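Side-chain contacts in complement C1r subcomponent (PDB 6F1D), which is a serine protease that activates C1s in the complement C1 complex, the chain described being its second CUB domain: residues A[53-56]-A[60-63]; A[95-100]-A[106-111]; A[18-23]-A[47-52]; A[65-68]-A[73-76]. All blocks are in the same frame, centred on the assembly; numbering follows the deposited sequence.

Contact 1: A[53-56]-A[60-63]. Unlike the reference sequence in segment 53-56: Glu53 (reference Asp), Pro56 (reference Gln). With CA (calcium ion), chain B.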
loop_
_atom_site.group_PDB
_atom_site.type_symbol
_atom_site.label_atom_id
_atom_site.label_comp_id
_atom_site.label_asym_id
_atom_site.label_seq_id
_atom_site.Cartn_x
_atom_site.Cartn_y
_atom_site.Cartn_z
ATOM N N GLU A 53 -12.001 3.764 1.222
ATOM C CA GLU A 53 -13.150 4.448 1.804
ATOM C C GLU A 53 -12.672 5.530 2.783
ATOM O O GLU A 53 -11.720 5.303 3.555
ATOM C CB GLU A 53 -14.043 3.399 2.499
ATOM C CG GLU A 53 -15.317 3.962 3.191
ATOM C CD GLU A 53 -16.031 2.908 4.031
ATOM O OE1 GLU A 53 -17.236 3.071 4.322
ATOM O OE2 GLU A 53 -15.388 1.922 4.436
ATOM N N ASP A 54 -13.276 6.717 2.722
ATOM C CA ASP A 54 -12.853 7.821 3.597
ATOM C C ASP A 54 -14.051 8.462 4.294
ATOM O O ASP A 54 -15.171 7.947 4.275
ATOM C CB ASP A 54 -12.047 8.895 2.840
ATOM C CG ASP A 54 -12.878 9.617 1.810
ATOM O OD1 ASP A 54 -14.047 9.207 1.580
ATOM O OD2 ASP A 54 -12.364 10.592 1.200
ATOM N N HIS A 55 -13.830 9.656 4.871
ATOM C CA HIS A 55 -14.814 10.362 5.708
ATOM C C HIS A 55 -14.612 11.856 5.503
ATOM O O HIS A 55 -13.464 12.300 5.379
ATOM C CB HIS A 55 -14.597 9.999 7.186
ATOM C CG HIS A 55 -15.626 10.557 8.114
ATOM N ND1 HIS A 55 -15.643 11.879 8.487
ATOM C CD2 HIS A 55 -16.674 9.973 8.743
ATOM C CE1 HIS A 55 -16.664 12.093 9.297
ATOM N NE2 HIS A 55 -17.305 10.953 9.470
ATOM N N PRO A 56 -15.682 12.649 5.474
ATOM C CA PRO A 56 -15.531 14.087 5.178
ATOM C C PRO A 56 -14.769 14.895 6.226
ATOM O O PRO A 56 -14.326 16.005 5.900
ATOM C CB PRO A 56 -16.976 14.585 5.079
ATOM C CG PRO A 56 -17.818 13.388 4.896
ATOM C CD PRO A 56 -17.091 12.238 5.559
ATOM N N CYS A 60 -9.127 9.288 7.766
ATOM C CA CYS A 60 -9.090 7.839 7.584
ATOM C C CYS A 60 -9.640 7.022 8.766
ATOM O O CYS A 60 -8.956 6.119 9.259
ATOM C CB CYS A 60 -7.678 7.388 7.228
ATOM S SG CYS A 60 -7.012 8.219 5.691
ATOM N N PRO A 61 -10.892 7.235 9.148
ATOM C CA PRO A 61 -11.444 6.484 10.284
ATOM C C PRO A 61 -11.864 5.077 9.932
ATOM O O PRO A 61 -12.029 4.251 10.834
ATOM C CB PRO A 61 -12.669 7.322 10.688
ATOM C CG PRO A 61 -13.172 7.835 9.358
ATOM C CD PRO A 61 -11.895 8.108 8.531
ATOM N N TYR A 62 -12.014 4.752 8.659
ATOM C CA TYR A 62 -12.654 3.481 8.317
ATOM C C TYR A 62 -11.609 2.463 7.914
ATOM O O TYR A 62 -11.392 1.464 8.606
ATOM C CB TYR A 62 -13.646 3.701 7.177
ATOM C CG TYR A 62 -14.833 4.582 7.543
ATOM C CD1 TYR A 62 -15.242 5.616 6.704
ATOM C CD2 TYR A 62 -15.553 4.378 8.733
ATOM C CE1 TYR A 62 -16.306 6.402 7.016
ATOM C CE2 TYR A 62 -16.626 5.175 9.043
ATOM C CZ TYR A 62 -17.004 6.176 8.162
ATOM O OH TYR A 62 -18.070 6.974 8.474
ATOM N N ASP A 63 -10.971 2.703 6.783
ATOM C CA ASP A 63 -9.975 1.812 6.210
ATOM C C ASP A 63 -8.709 2.633 6.084
ATOM O O ASP A 63 -8.801 3.847 5.912
ATOM C CB ASP A 63 -10.372 1.290 4.792
ATOM C CG ASP A 63 -11.748 0.662 4.751
ATOM O OD1 ASP A 63 -12.257 0.216 5.799
ATOM O OD2 ASP A 63 -12.348 0.626 3.652
HETATM CA CA CA B . -14.483 -0.219 4.548
HETATM O O HOH W 1 -10.731 5.498 6.150
HETATM O O HOH W 2 -10.965 10.545 5.633
HETATM O O HOH W 3 -13.932 -2.473 4.443
HETATM O O HOH W 4 -14.783 -0.510 2.043
#

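Contact 2: A[95-100]-A[106-111]. With CA (calcium ion), chain B.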
loop_
_atom_site.group_PDB
_atom_site.type_symbol
_atom_site.label_atom_id
_atom_site.label_comp_id
_atom_site.label_asym_id
_atom_site.label_seq_id
_atom_site.Cartn_x
_atom_site.Cartn_y
_atom_site.Cartn_z
ATOM N N LEU A 95 3.814 -2.270 3.763
ATOM C CA LEU A 95 2.482 -1.673 3.656
ATOM C C LEU A 95 1.527 -2.469 4.523
ATOM O O LEU A 95 1.516 -3.699 4.466
ATOM C CB LEU A 95 1.973 -1.667 2.229
ATOM C CG LEU A 95 2.865 -0.837 1.310
ATOM C CD1 LEU A 95 3.826 -1.802 0.675
ATOM C CD2 LEU A 95 2.005 -0.142 0.267
ATOM N N LEU A 96 0.754 -1.767 5.332
ATOM C CA LEU A 96 -0.252 -2.358 6.193
ATOM C C LEU A 96 -1.572 -1.815 5.670
ATOM O O LEU A 96 -1.732 -0.604 5.560
ATOM C CB LEU A 96 -0.053 -1.938 7.646
ATOM C CG LEU A 96 1.219 -2.353 8.362
ATOM C CD1 LEU A 96 1.018 -2.094 9.856
ATOM C CD2 LEU A 96 1.511 -3.823 8.056
ATOM N N PHE A 97 -2.486 -2.691 5.298
ATOM C CA PHE A 97 -3.814 -2.272 4.851
ATOM C C PHE A 97 -4.847 -2.826 5.830
ATOM O O PHE A 97 -4.988 -4.050 5.952
ATOM C CB PHE A 97 -4.041 -2.808 3.428
ATOM C CG PHE A 97 -5.307 -2.345 2.766
ATOM C CD1 PHE A 97 -6.033 -3.240 2.012
ATOM C CD2 PHE A 97 -5.729 -1.027 2.846
ATOM C CE1 PHE A 97 -7.223 -2.835 1.357
ATOM C CE2 PHE A 97 -6.910 -0.617 2.184
ATOM C CZ PHE A 97 -7.627 -1.521 1.442
ATOM N N PHE A 98 -5.586 -1.937 6.494
ATOM C CA PHE A 98 -6.627 -2.312 7.445
ATOM C C PHE A 98 -7.978 -1.912 6.877
ATOM O O PHE A 98 -8.128 -0.787 6.398
ATOM C CB PHE A 98 -6.467 -1.573 8.768
ATOM C CG PHE A 98 -5.158 -1.822 9.475
ATOM C CD1 PHE A 98 -5.016 -2.908 10.322
ATOM C CD2 PHE A 98 -4.092 -0.932 9.336
ATOM C CE1 PHE A 98 -3.827 -3.138 11.004
ATOM C CE2 PHE A 98 -2.884 -1.150 10.025
ATOM C CZ PHE A 98 -2.760 -2.254 10.855
ATOM N N THR A 99 -8.961 -2.793 6.953
ATOM C CA THR A 99 -10.278 -2.412 6.470
ATOM C C THR A 99 -11.309 -2.799 7.503
ATOM O O THR A 99 -11.143 -3.777 8.253
ATOM C CB THR A 99 -10.634 -3.063 5.124
ATOM O OG1 THR A 99 -10.746 -4.486 5.298
ATOM C CG2 THR A 99 -9.529 -2.821 4.102
ATOM N N ASP A 100 -12.389 -2.049 7.536
ATOM C CA ASP A 100 -13.398 -2.278 8.557
ATOM C C ASP A 100 -14.489 -3.195 8.003
ATOM O O ASP A 100 -14.289 -3.855 6.987
ATOM C CB ASP A 100 -13.972 -0.949 9.045
ATOM C CG ASP A 100 -14.823 -0.225 7.971
ATOM O OD1 ASP A 100 -14.921 -0.696 6.807
ATOM O OD2 ASP A 100 -15.389 0.853 8.308
ATOM N N ARG A 106 -12.793 0.465 -4.504
ATOM C CA ARG A 106 -12.069 -0.307 -5.507
ATOM C C ARG A 106 -10.672 -0.703 -5.051
ATOM O O ARG A 106 -10.132 -1.681 -5.574
ATOM C CB ARG A 106 -12.007 0.467 -6.821
ATOM C CG ARG A 106 -13.410 0.707 -7.414
ATOM C CD ARG A 106 -13.344 1.548 -8.636
ATOM N NE ARG A 106 -13.156 0.711 -9.804
ATOM C CZ ARG A 106 -12.958 1.188 -11.028
ATOM N NH1 ARG A 106 -12.933 2.505 -11.226
ATOM N NH2 ARG A 106 -12.795 0.348 -12.049
ATOM N N GLY A 107 -10.055 0.024 -4.099
ATOM C CA GLY A 107 -8.758 -0.397 -3.559
ATOM C C GLY A 107 -7.563 0.303 -4.195
ATOM O O GLY A 107 -7.686 1.398 -4.753
ATOM N N TRP A 108 -6.392 -0.327 -4.183
ATOM C CA TRP A 108 -5.212 0.401 -4.639
ATOM C C TRP A 108 -4.301 -0.592 -5.332
ATOM O O TRP A 108 -4.379 -1.805 -5.102
ATOM C CB TRP A 108 -4.477 1.066 -3.459
ATOM C CG TRP A 108 -4.254 0.082 -2.354
ATOM C CD1 TRP A 108 -5.112 -0.191 -1.333
ATOM C CD2 TRP A 108 -3.144 -0.825 -2.190
ATOM N NE1 TRP A 108 -4.579 -1.154 -0.511
ATOM C CE2 TRP A 108 -3.390 -1.577 -1.025
ATOM C CE3 TRP A 108 -1.946 -1.047 -2.898
ATOM C CZ2 TRP A 108 -2.511 -2.545 -0.552
ATOM C CZ3 TRP A 108 -1.085 -2.018 -2.421
ATOM C CH2 TRP A 108 -1.367 -2.740 -1.253
ATOM N N LYS A 109 -3.409 -0.053 -6.151
ATOM C CA LYS A 109 -2.395 -0.855 -6.811
ATOM C C LYS A 109 -1.191 0.056 -7.010
ATOM O O LYS A 109 -1.361 1.223 -7.386
ATOM C CB LYS A 109 -2.905 -1.360 -8.170
ATOM C CG LYS A 109 -1.879 -2.107 -9.012
ATOM C CD LYS A 109 -2.601 -2.874 -10.117
ATOM C CE LYS A 109 -1.634 -3.500 -11.100
ATOM N NZ LYS A 109 -2.376 -4.174 -12.217
ATOM N N LEU A 110 0.007 -0.487 -6.803
ATOM C CA LEU A 110 1.240 0.275 -6.978
ATOM C C LEU A 110 2.222 -0.583 -7.749
ATOM O O LEU A 110 2.108 -1.813 -7.790
ATOM C CB LEU A 110 1.861 0.689 -5.631
ATOM C CG LEU A 110 2.366 -0.405 -4.718
ATOM C CD1 LEU A 110 3.793 -0.817 -5.097
ATOM C CD2 LEU A 110 2.381 0.126 -3.240
ATOM N N ARG A 111 3.172 0.088 -8.389
ATOM C CA ARG A 111 4.371 -0.542 -8.928
ATOM C C ARG A 111 5.566 -0.018 -8.146
ATOM O O ARG A 111 5.723 1.203 -7.978
ATOM C CB ARG A 111 4.563 -0.234 -10.407
ATOM C CG ARG A 111 5.890 -0.779 -10.990
ATOM C CD ARG A 111 5.818 -1.046 -12.494
ATOM N NE ARG A 111 6.958 -1.857 -12.937
ATOM C CZ ARG A 111 8.027 -1.364 -13.541
ATOM N NH1 ARG A 111 8.113 -0.058 -13.820
ATOM N NH2 ARG A 111 9.003 -2.185 -13.891
HETATM CA CA CA B . -14.483 -0.219 4.548
HETATM O O HOH W 3 -13.932 -2.473 4.443
HETATM O O HOH W 4 -14.783 -0.510 2.043
#

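Contact 3: A[18-23]-A[47-52]. With NA (sodium ion), chain C.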
loop_
_atom_site.group_PDB
_atom_site.type_symbol
_atom_site.label_atom_id
_atom_site.label_comp_id
_atom_site.label_asym_id
_atom_site.label_seq_id
_atom_site.Cartn_x
_atom_site.Cartn_y
_atom_site.Cartn_z
ATOM N N LEU A 18 -6.611 -6.881 -2.360
ATOM C CA LEU A 18 -7.312 -8.075 -2.817
ATOM C C LEU A 18 -8.481 -7.726 -3.741
ATOM O O LEU A 18 -9.277 -6.830 -3.448
ATOM C CB LEU A 18 -7.821 -8.841 -1.611
ATOM C CG LEU A 18 -6.751 -9.647 -0.875
ATOM C CD1 LEU A 18 -7.330 -10.150 0.439
ATOM C CD2 LEU A 18 -6.248 -10.808 -1.744
ATOM N N GLU A 19 -8.562 -8.420 -4.870
ATOM C CA GLU A 19 -9.642 -8.271 -5.842
ATOM C C GLU A 19 -9.623 -6.922 -6.570
ATOM O O GLU A 19 -10.617 -6.540 -7.194
ATOM C CB GLU A 19 -11.022 -8.511 -5.190
ATOM C CG GLU A 19 -11.211 -9.933 -4.749
ATOM C CD GLU A 19 -11.387 -10.826 -5.943
ATOM O OE1 GLU A 19 -10.368 -11.172 -6.599
ATOM O OE2 GLU A 19 -12.552 -11.171 -6.266
ATOM N N TYR A 20 -8.524 -6.193 -6.535
ATOM C CA TYR A 20 -8.441 -4.942 -7.308
ATOM C C TYR A 20 -8.716 -5.218 -8.789
ATOM O O TYR A 20 -8.146 -6.166 -9.348
ATOM C CB TYR A 20 -7.042 -4.366 -7.138
ATOM C CG TYR A 20 -6.778 -3.078 -7.873
ATOM C CD1 TYR A 20 -7.027 -1.852 -7.264
ATOM C CD2 TYR A 20 -6.272 -3.090 -9.183
ATOM C CE1 TYR A 20 -6.754 -0.666 -7.941
ATOM C CE2 TYR A 20 -6.031 -1.900 -9.866
ATOM C CZ TYR A 20 -6.246 -0.703 -9.217
ATOM O OH TYR A 20 -6.012 0.502 -9.849
ATOM N N PRO A 21 -9.524 -4.372 -9.491
ATOM C CA PRO A 21 -10.051 -3.085 -9.033
ATOM C C PRO A 21 -11.494 -3.195 -8.609
ATOM O O PRO A 21 -12.262 -2.215 -8.642
ATOM C CB PRO A 21 -9.923 -2.201 -10.272
ATOM C CG PRO A 21 -10.245 -3.177 -11.406
ATOM C CD PRO A 21 -9.824 -4.580 -10.922
ATOM N N ARG A 22 -11.878 -4.404 -8.230
ATOM C CA ARG A 22 -13.178 -4.628 -7.626
ATOM C C ARG A 22 -13.012 -4.476 -6.109
ATOM O O ARG A 22 -11.901 -4.290 -5.601
ATOM C CB ARG A 22 -13.737 -5.994 -8.032
ATOM C CG ARG A 22 -13.566 -6.313 -9.504
ATOM C CD ARG A 22 -14.182 -7.616 -9.886
ATOM N NE ARG A 22 -13.537 -8.747 -9.220
ATOM C CZ ARG A 22 -12.328 -9.205 -9.526
ATOM N NH1 ARG A 22 -11.605 -8.627 -10.478
ATOM N NH2 ARG A 22 -11.829 -10.233 -8.858
ATOM N N SER A 23 -14.126 -4.499 -5.382
ATOM C CA SER A 23 -14.124 -4.145 -3.961
ATOM C C SER A 23 -13.167 -5.009 -3.149
ATOM O O SER A 23 -13.289 -6.244 -3.156
ATOM C CB SER A 23 -15.517 -4.358 -3.369
ATOM O OG SER A 23 -16.514 -3.879 -4.212
ATOM N N LEU A 47 -1.035 3.502 -9.090
ATOM C CA LEU A 47 -1.791 3.584 -10.315
ATOM C C LEU A 47 -3.187 4.121 -10.042
ATOM O O LEU A 47 -3.610 4.254 -8.898
ATOM C CB LEU A 47 -1.848 2.216 -10.976
ATOM C CG LEU A 47 -0.488 1.768 -11.560
ATOM C CD1 LEU A 47 0.302 2.925 -12.142
ATOM C CD2 LEU A 47 0.373 1.065 -10.581
ATOM N N GLU A 48 -3.889 4.470 -11.108
ATOM C CA GLU A 48 -5.307 4.783 -10.964
ATOM C C GLU A 48 -6.150 3.635 -11.506
ATOM O O GLU A 48 -5.744 2.977 -12.461
ATOM C CB GLU A 48 -5.662 6.074 -11.717
ATOM C CG GLU A 48 -4.836 7.260 -11.256
ATOM C CD GLU A 48 -5.275 8.598 -11.853
ATOM O OE1 GLU A 48 -4.978 9.644 -11.226
ATOM O OE2 GLU A 48 -5.899 8.610 -12.943
ATOM N N PRO A 49 -7.327 3.364 -10.942
ATOM C CA PRO A 49 -7.982 3.999 -9.807
ATOM C C PRO A 49 -7.356 3.696 -8.464
ATOM O O PRO A 49 -6.741 2.653 -8.229
ATOM C CB PRO A 49 -9.396 3.416 -9.857
ATOM C CG PRO A 49 -9.163 2.049 -10.417
ATOM C CD PRO A 49 -8.182 2.318 -11.528
ATOM N N PHE A 50 -7.524 4.667 -7.578
ATOM C CA PHE A 50 -7.163 4.561 -6.171
ATOM C C PHE A 50 -8.430 4.927 -5.430
ATOM O O PHE A 50 -9.010 5.983 -5.697
ATOM C CB PHE A 50 -6.022 5.520 -5.819
ATOM C CG PHE A 50 -5.584 5.467 -4.368
ATOM C CD1 PHE A 50 -6.180 6.275 -3.408
ATOM C CD2 PHE A 50 -4.562 4.649 -3.998
ATOM C CE1 PHE A 50 -5.740 6.225 -2.072
ATOM C CE2 PHE A 50 -4.115 4.600 -2.708
ATOM C CZ PHE A 50 -4.710 5.383 -1.736
ATOM N N ASP A 51 -8.904 4.042 -4.552
ATOM C CA ASP A 51 -10.193 4.293 -3.901
ATOM C C ASP A 51 -10.212 3.510 -2.588
ATOM O O ASP A 51 -10.435 2.295 -2.592
ATOM C CB ASP A 51 -11.350 3.915 -4.832
ATOM C CG ASP A 51 -12.704 4.001 -4.154
ATOM O OD1 ASP A 51 -12.829 4.807 -3.187
ATOM O OD2 ASP A 51 -13.642 3.277 -4.595
ATOM N N ILE A 52 -9.913 4.200 -1.493
ATOM C CA ILE A 52 -10.010 3.624 -0.155
ATOM C C ILE A 52 -11.066 4.444 0.567
ATOM O O ILE A 52 -11.027 5.681 0.520
ATOM C CB ILE A 52 -8.665 3.666 0.584
ATOM C CG1 ILE A 52 -7.605 2.848 -0.179
ATOM C CG2 ILE A 52 -8.803 3.188 2.076
ATOM C CD1 ILE A 52 -6.250 2.833 0.487
HETATM NA NA NA C . -9.280 -4.246 -4.073
#

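Contact 4: A[65-68]-A[73-76]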
loop_
_atom_site.group_PDB
_atom_site.type_symbol
_atom_site.label_atom_id
_atom_site.label_comp_id
_atom_site.label_asym_id
_atom_site.label_seq_id
_atom_site.Cartn_x
_atom_site.Cartn_y
_atom_site.Cartn_z
ATOM N N LEU A 65 -4.461 2.675 4.524
ATOM C CA LEU A 65 -3.217 2.121 3.972
ATOM C C LEU A 65 -2.036 2.858 4.619
ATOM O O LEU A 65 -1.914 4.077 4.486
ATOM C CB LEU A 65 -3.178 2.274 2.449
ATOM C CG LEU A 65 -1.876 1.730 1.826
ATOM C CD1 LEU A 65 -1.806 0.225 2.169
ATOM C CD2 LEU A 65 -1.920 1.918 0.289
ATOM N N GLN A 66 -1.197 2.143 5.361
ATOM C CA GLN A 66 -0.078 2.752 6.068
ATOM C C GLN A 66 1.205 2.243 5.433
ATOM O O GLN A 66 1.290 1.066 5.082
ATOM C CB GLN A 66 -0.094 2.384 7.547
ATOM C CG GLN A 66 -1.424 2.513 8.192
ATOM C CD GLN A 66 -1.330 2.269 9.661
ATOM O OE1 GLN A 66 -0.412 1.571 10.134
ATOM N NE2 GLN A 66 -2.271 2.828 10.407
ATOM N N ILE A 67 2.173 3.129 5.242
ATOM C CA ILE A 67 3.420 2.777 4.568
ATOM C C ILE A 67 4.593 3.069 5.495
ATOM O O ILE A 67 4.664 4.150 6.088
ATOM C CB ILE A 67 3.562 3.539 3.245
ATOM C CG1 ILE A 67 2.312 3.256 2.385
ATOM C CG2 ILE A 67 4.904 3.175 2.593
ATOM C CD1 ILE A 67 2.387 3.683 0.914
ATOM N N TYR A 68 5.507 2.097 5.619
ATOM C CA TYR A 68 6.660 2.163 6.511
ATOM C C TYR A 68 7.907 1.950 5.676
ATOM O O TYR A 68 7.931 1.090 4.788
ATOM C CB TYR A 68 6.623 1.102 7.590
ATOM C CG TYR A 68 5.482 1.318 8.539
ATOM C CD1 TYR A 68 4.201 0.867 8.208
ATOM C CD2 TYR A 68 5.656 2.002 9.707
ATOM C CE1 TYR A 68 3.109 1.086 9.098
ATOM C CE2 TYR A 68 4.571 2.219 10.620
ATOM C CZ TYR A 68 3.310 1.756 10.272
ATOM O OH TYR A 68 2.233 1.955 11.093
ATOM N N ASN A 73 7.199 5.359 9.900
ATOM C CA ASN A 73 5.926 5.613 9.226
ATOM C C ASN A 73 6.093 6.781 8.254
ATOM O O ASN A 73 6.412 7.897 8.667
ATOM C CB ASN A 73 4.850 5.927 10.265
ATOM C CG ASN A 73 3.464 6.071 9.661
ATOM O OD1 ASN A 73 3.293 6.681 8.612
ATOM N ND2 ASN A 73 2.464 5.502 10.330
ATOM N N ILE A 74 5.859 6.548 6.978
ATOM C CA ILE A 74 5.979 7.640 6.003
ATOM C C ILE A 74 4.634 7.991 5.366
ATOM O O ILE A 74 4.610 8.576 4.294
ATOM C CB ILE A 74 7.021 7.326 4.912
ATOM C CG1 ILE A 74 6.595 6.088 4.102
ATOM C CG2 ILE A 74 8.428 7.155 5.527
ATOM C CD1 ILE A 74 7.436 5.826 2.908
ATOM N N GLY A 75 3.515 7.623 5.978
ATOM C CA GLY A 75 2.240 8.060 5.444
ATOM C C GLY A 75 1.085 7.136 5.778
ATOM O O GLY A 75 1.265 5.921 5.863
ATOM N N GLU A 76 -0.093 7.701 6.047
ATOM C CA GLU A 76 -1.332 6.929 6.125
ATOM C C GLU A 76 -2.299 7.491 5.085
ATOM O O GLU A 76 -2.484 8.711 5.022
ATOM C CB GLU A 76 -1.972 7.015 7.515
ATOM C CG GLU A 76 -3.438 6.506 7.511
ATOM C CD GLU A 76 -4.085 6.457 8.912
ATOM O OE1 GLU A 76 -3.755 5.529 9.703
ATOM O OE2 GLU A 76 -4.939 7.337 9.208
#

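Contact 1: A[53-56]-A[60-63]
Tyr62 crosses the extended side chain of Glu53 obliquely, with Glu53 OE1 over one face of its phenol ring, the carboxylate and ring planes 30° apart. This is the calcium site of a CUB domain, a metal centre held by loops at one end of the beta-sandwich. Glu53 reaches the metal because CG stands anti to the backbone N (chi1 179°) and the chain stays straight beyond it. Its OE2 binds calcium at 2.3 Å, while Asp63 chelates through both oxygens, OD2 lying 2.5 Å from the metal. The two carboxylates are turned 60° from each other; the calcium charge probably offsets the repulsion between Glu53 OE2 and Asp63 OD2. Asp100 OD1, Ser102 O and two waters complete the shell, and Tyr24 OH hydrogen-bonds to Asp63 OD2. Away from the metal, a water ties the two arms of this loop together: it donates to Glu53 O and Asp63 O and accepts from Tyr62 N. A second water accepts from the backbone N of both His55 and Cys60. Farther out, His55 crosses Pro61 at about a right angle, His55 CB on Pro61 CG at 3.4 Å. The rim of the Tyr62 ring points at the backbone, CE1 standing 3.3 Å from Asp54 O, and the phenol OH lies at the edge of the imidazole, 3.3 Å from His55 CD2.

Contact 2: A[95-100]-A[106-111]
Trp108 NE1 is met by all six ring carbons of Phe97, about 3.6 Å from Phe97 CG and just as far from Phe97 CZ, so that it sits over the middle of the benzene face. The pair is edge-to-face, with the planes at 88° and the indole supplying the edge; the centroid of its five-membered ring is 4.5 Å from that of Phe97. The CG of Trp108 lies between its own backbone N and carbonyl carbon (chi1 50°), which carries the indole inward to this face. On the opposite face of Phe97 rests Thr99 CG2, leaving the ring clamped between a methyl group and an N-H edge. Deeper along the strands, Leu95 and Leu110 reach toward each other tip to tip, their CD2 methyls meeting at 3.5 Å. These are the facing layers of the CUB beta-sandwich: strand 92-98 belongs to one sheet and strand 109-116 to the other, and their inward side chains, together with Trp108, form part of the core between them. Tyr24 and Tyr32 extend the aromatic cluster edge-to-face. Where strand 92-98 runs out, Asp100 OD1 binds the calcium ion at 2.4 Å, and water 3, a ligand of the same ion, donates to Asp100 O. In the buried core, the placement of NE1 is consistent with an N-H···pi interaction, the aromatic electron cloud of Phe97 serving the indole N-H in place of an oxygen.

Contact 3: A[18-23]-A[47-52]
Two cis-prolines meet here: Pro21 and Pro49 each follow a cis peptide bond, and Pro21 CB comes to 4.3 Å from Pro49 CG. Tyr20, on the far side of the first cis bond, supplies the polar link. Its OH donates to Pro49 O at 2.8 Å, in the carbonyl plane and on a lone pair, with a C=O···O angle of 132°. The same hydroxyl lies 3.3 Å from Pro49 CD, so the phenol tip is set against the proline ring as well as its carbonyl. With CG anti to the backbone N (chi1 180°), Tyr20 stretches away from its own loop to make this reach. The ring of Tyr20 also folds over the proline that follows it, Pro21 CB lying above its centre, a pairing familiar from cis aromatic-proline bonds. Within the loop, Arg22 NH2 forms a salt bridge to Glu19 OE1, and Leu18 O, with Ser17 OG, binds a sodium ion. Arg106 NE hydrogen-bonds to Pro21 O. The loops leave strands 13-16 and 40-46, which flank strand 109-116 in one sheet, so the contact spans the end of that central strand.

Contact 4: A[65-68]-A[73-76]
Ile67 makes both backbone hydrogen bonds of this pairing: Ile74 N donates to its O at 2.8 Å, and its N donates to Gly75 O at 3.0 Å. Strands 64-69 and 72-77 form an antiparallel beta hairpin at the edge of a CUB sheet. The register shifts by one between the non-hydrogen-bonded pairs Gln66-Glu76 and Tyr68-Asn73, a beta bulge. Asn73 braces the bulge from its own strand, OD1 accepting from Gly75 N at 2.8 Å in an Asx turn. Gln66, Tyr68, Asn73 and Glu76 share one face. There the Gln66 amide works in two directions: NE2 donates to Glu76 OE1 at 3.2 Å, the acceptor lying 24° out of the amide plane, while Gln66 OE1 accepts from Tyr68 OH, which stands above the carbonyl plane. These bonds fix the rotation of the amide, and the phenol in turn passes obliquely across Asn73, with CE2 3.7 Å from Asn73 CB. On the other face, Ile67 is buried against Leu95 and Phe46. The CG1 of Ile74, lodged between backbone N and carbonyl carbon (chi1 62°), starts a branch whose CD1 ends 3.7 Å from Ile67 CG2.

In the fold
From the N terminus, contact 3 comes first, joining the loop after strand 13-16 to the one after strand 40-46 and enclosing strands 29-35 and 40-46. Contact 1 follows at once and closes the short loop before strand 64-69. Contact 4 then closes the hairpin of strands 64-69 and 72-77, and contact 2 closes the loop between strands 92-98 and 109-116, joining the two sheets. The four are in series, none nested in or crossing another. Contacts 1 and 2 meet at the calcium ion; contacts 2 and 4 share a sheet through Leu96 O and Gln66 N. Contacts 2 and 3 join through backbone bonds from Gly107 to Asp51 and Leu47 to Lys109, tying in the loop end.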